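Local coordinates for protein Cag38821 (Sulfolobus islandicus rod-shaped virus 1, PDB 2X48) that is of uncharacterised function but folds as a small three-helix domain after a beta hairpin, with a helix-turn-helix-like pair that may bind DNA, at residues L20-H25 with R50-S54. Residues are numbered along the deposited sequence; the frame is centred on the assembly and turned at random.
Sequences LVSVAH and RYLES
The ring of Y51 lies against helix 17-29, with V21 CG2 over one of its faces in a CH-pi contact, 3.8 Å from the ring centroid and offset toward the rim at Y51 CD1. A24 CB meets Y51 CB at 4.0 Å, and L20 CB lies 4.1 Å from Y51 CE2. With CG set beside its own backbone N (chi1 -68°), the tyrosine runs back along helix 17-29 toward its start, where Y51 OH hydrogen-bonds E17. One turn on from V21, H25 swings its imidazole across to the last turn of helix 45-52, and its NE2 donates to Y51 O at 2.9 Å. The bond is bent, 139° at the hydrogen, and NE2 sits above the carbonyl plane; S54 N reaches Y51 O from the opposite face. L52 CD2 packs against the backbone of helix 17-29, 3.6 Å from A24 O. The contact joins the first and last helices of a compact tri-helical domain whose last two helices resemble a helix-turn-helix; L41 of helix 34-41 also packs on L20 and A24. With two donors on Y51 O, the end of helix 45-52 is tied both to helix 17-29 and to the turn that follows, beside an apolar interface.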
loop_
_atom_site.group_PDB
_atom_site.type_symbol
_atom_site.label_atom_id
_atom_site.label_comp_id
_atom_site.label_asym_id
_atom_site.label_seq_id
_atom_site.Cartn_x
_atom_site.Cartn_y
_atom_site.Cartn_z
ATOM N N LEU A 20 -2.602 -4.168 4.094
ATOM C CA LEU A 20 -1.557 -3.321 3.515
ATOM C C LEU A 20 -1.035 -3.969 2.254
ATOM O O LEU A 20 -0.837 -3.293 1.239
ATOM C CB LEU A 20 -0.383 -3.085 4.481
ATOM C CG LEU A 20 -0.529 -2.086 5.634
ATOM C CD1 LEU A 20 0.740 -2.110 6.487
ATOM C CD2 LEU A 20 -0.813 -0.671 5.127
ATOM N N VAL A 21 -0.803 -5.279 2.313
ATOM C CA VAL A 21 -0.346 -6.020 1.131
ATOM C C VAL A 21 -1.325 -5.811 -0.022
ATOM O O VAL A 21 -0.916 -5.443 -1.123
ATOM C CB VAL A 21 -0.177 -7.520 1.428
ATOM C CG1 VAL A 21 -0.004 -8.311 0.130
ATOM C CG2 VAL A 21 1.011 -7.737 2.369
ATOM N N SER A 22 -2.617 -6.004 0.249
ATOM C CA SER A 22 -3.657 -5.834 -0.758
ATOM C C SER A 22 -3.649 -4.450 -1.396
ATOM O O SER A 22 -3.754 -4.336 -2.616
ATOM C CB SER A 22 -5.028 -6.119 -0.167
ATOM O OG SER A 22 -5.268 -7.510 -0.105
ATOM N N VAL A 23 -3.514 -3.404 -0.582
ATOM C CA VAL A 23 -3.445 -2.037 -1.108
ATOM C C VAL A 23 -2.175 -1.847 -1.944
ATOM O O VAL A 23 -2.213 -1.255 -3.024
ATOM C CB VAL A 23 -3.486 -0.993 0.016
ATOM C CG1 VAL A 23 -3.242 0.417 -0.540
ATOM C CG2 VAL A 23 -4.831 -1.049 0.726
ATOM N N ALA A 24 -1.059 -2.372 -1.449
ATOM C CA ALA A 24 0.203 -2.313 -2.161
ATOM C C ALA A 24 0.015 -2.888 -3.548
ATOM O O ALA A 24 0.407 -2.262 -4.533
ATOM C CB ALA A 24 1.280 -3.087 -1.407
ATOM N N HIS A 25 -0.595 -4.072 -3.619
ATOM C CA HIS A 25 -0.862 -4.745 -4.910
ATOM C C HIS A 25 -1.700 -3.884 -5.846
ATOM O O HIS A 25 -1.401 -3.819 -7.041
ATOM C CB HIS A 25 -1.575 -6.097 -4.731
ATOM C CG HIS A 25 -0.706 -7.186 -4.175
ATOM N ND1 HIS A 25 -1.225 -8.362 -3.669
ATOM C CD2 HIS A 25 0.639 -7.278 -4.036
ATOM C CE1 HIS A 25 -0.235 -9.133 -3.255
ATOM N NE2 HIS A 25 0.905 -8.499 -3.465
ATOM N N ARG A 50 8.835 -6.572 -0.560
ATOM C CA ARG A 50 8.328 -7.857 -0.051
ATOM C C ARG A 50 6.866 -8.060 -0.412
ATOM O O ARG A 50 6.458 -9.153 -0.797
ATOM C CB ARG A 50 8.411 -7.925 1.473
ATOM C CG ARG A 50 9.789 -8.027 2.059
ATOM C CD ARG A 50 9.729 -7.772 3.578
ATOM N NE ARG A 50 10.793 -8.441 4.334
ATOM C CZ ARG A 50 10.984 -8.300 5.646
ATOM N NH1 ARG A 50 10.184 -7.502 6.361
ATOM N NH2 ARG A 50 11.977 -8.954 6.252
ATOM N N TYR A 51 6.072 -7.012 -0.246
ATOM C CA TYR A 51 4.640 -7.105 -0.498
ATOM C C TYR A 51 4.349 -7.432 -1.951
ATOM O O TYR A 51 3.497 -8.264 -2.239
ATOM C CB TYR A 51 3.925 -5.804 -0.124
ATOM C CG TYR A 51 3.875 -5.464 1.356
ATOM C CD1 TYR A 51 4.199 -6.402 2.340
ATOM C CD2 TYR A 51 3.456 -4.202 1.769
ATOM C CE1 TYR A 51 4.131 -6.078 3.684
ATOM C CE2 TYR A 51 3.381 -3.870 3.107
ATOM C CZ TYR A 51 3.722 -4.811 4.062
ATOM O OH TYR A 51 3.645 -4.481 5.393
ATOM N N LEU A 52 5.076 -6.793 -2.861
ATOM C CA LEU A 52 4.816 -6.926 -4.293
ATOM C C LEU A 52 5.305 -8.243 -4.879
ATOM O O LEU A 52 4.948 -8.576 -6.004
ATOM C CB LEU A 52 5.426 -5.752 -5.069
ATOM C CG LEU A 52 4.926 -4.362 -4.672
ATOM C CD1 LEU A 52 5.529 -3.323 -5.576
ATOM C CD2 LEU A 52 3.415 -4.294 -4.712
ATOM N N GLU A 53 6.101 -8.997 -4.124
ATOM C CA GLU A 53 6.533 -10.327 -4.574
ATOM C C GLU A 53 5.570 -11.444 -4.123
ATOM O O GLU A 53 5.926 -12.623 -4.182
ATOM C CB GLU A 53 7.980 -10.618 -4.127
ATOM C CG GLU A 53 8.196 -10.900 -2.637
ATOM C CD GLU A 53 9.649 -11.224 -2.300
ATOM O OE1 GLU A 53 9.927 -12.350 -1.827
ATOM O OE2 GLU A 53 10.518 -10.353 -2.515
ATOM N N SER A 54 4.357 -11.068 -3.696
ATOM C CA SER A 54 3.349 -12.025 -3.194
ATOM C C SER A 54 2.144 -12.126 -4.140
ATOM O O SER A 54 1.782 -11.158 -4.821
ATOM C CB SER A 54 2.865 -11.613 -1.791
ATOM O OG SER A 54 3.930 -11.558 -0.849
#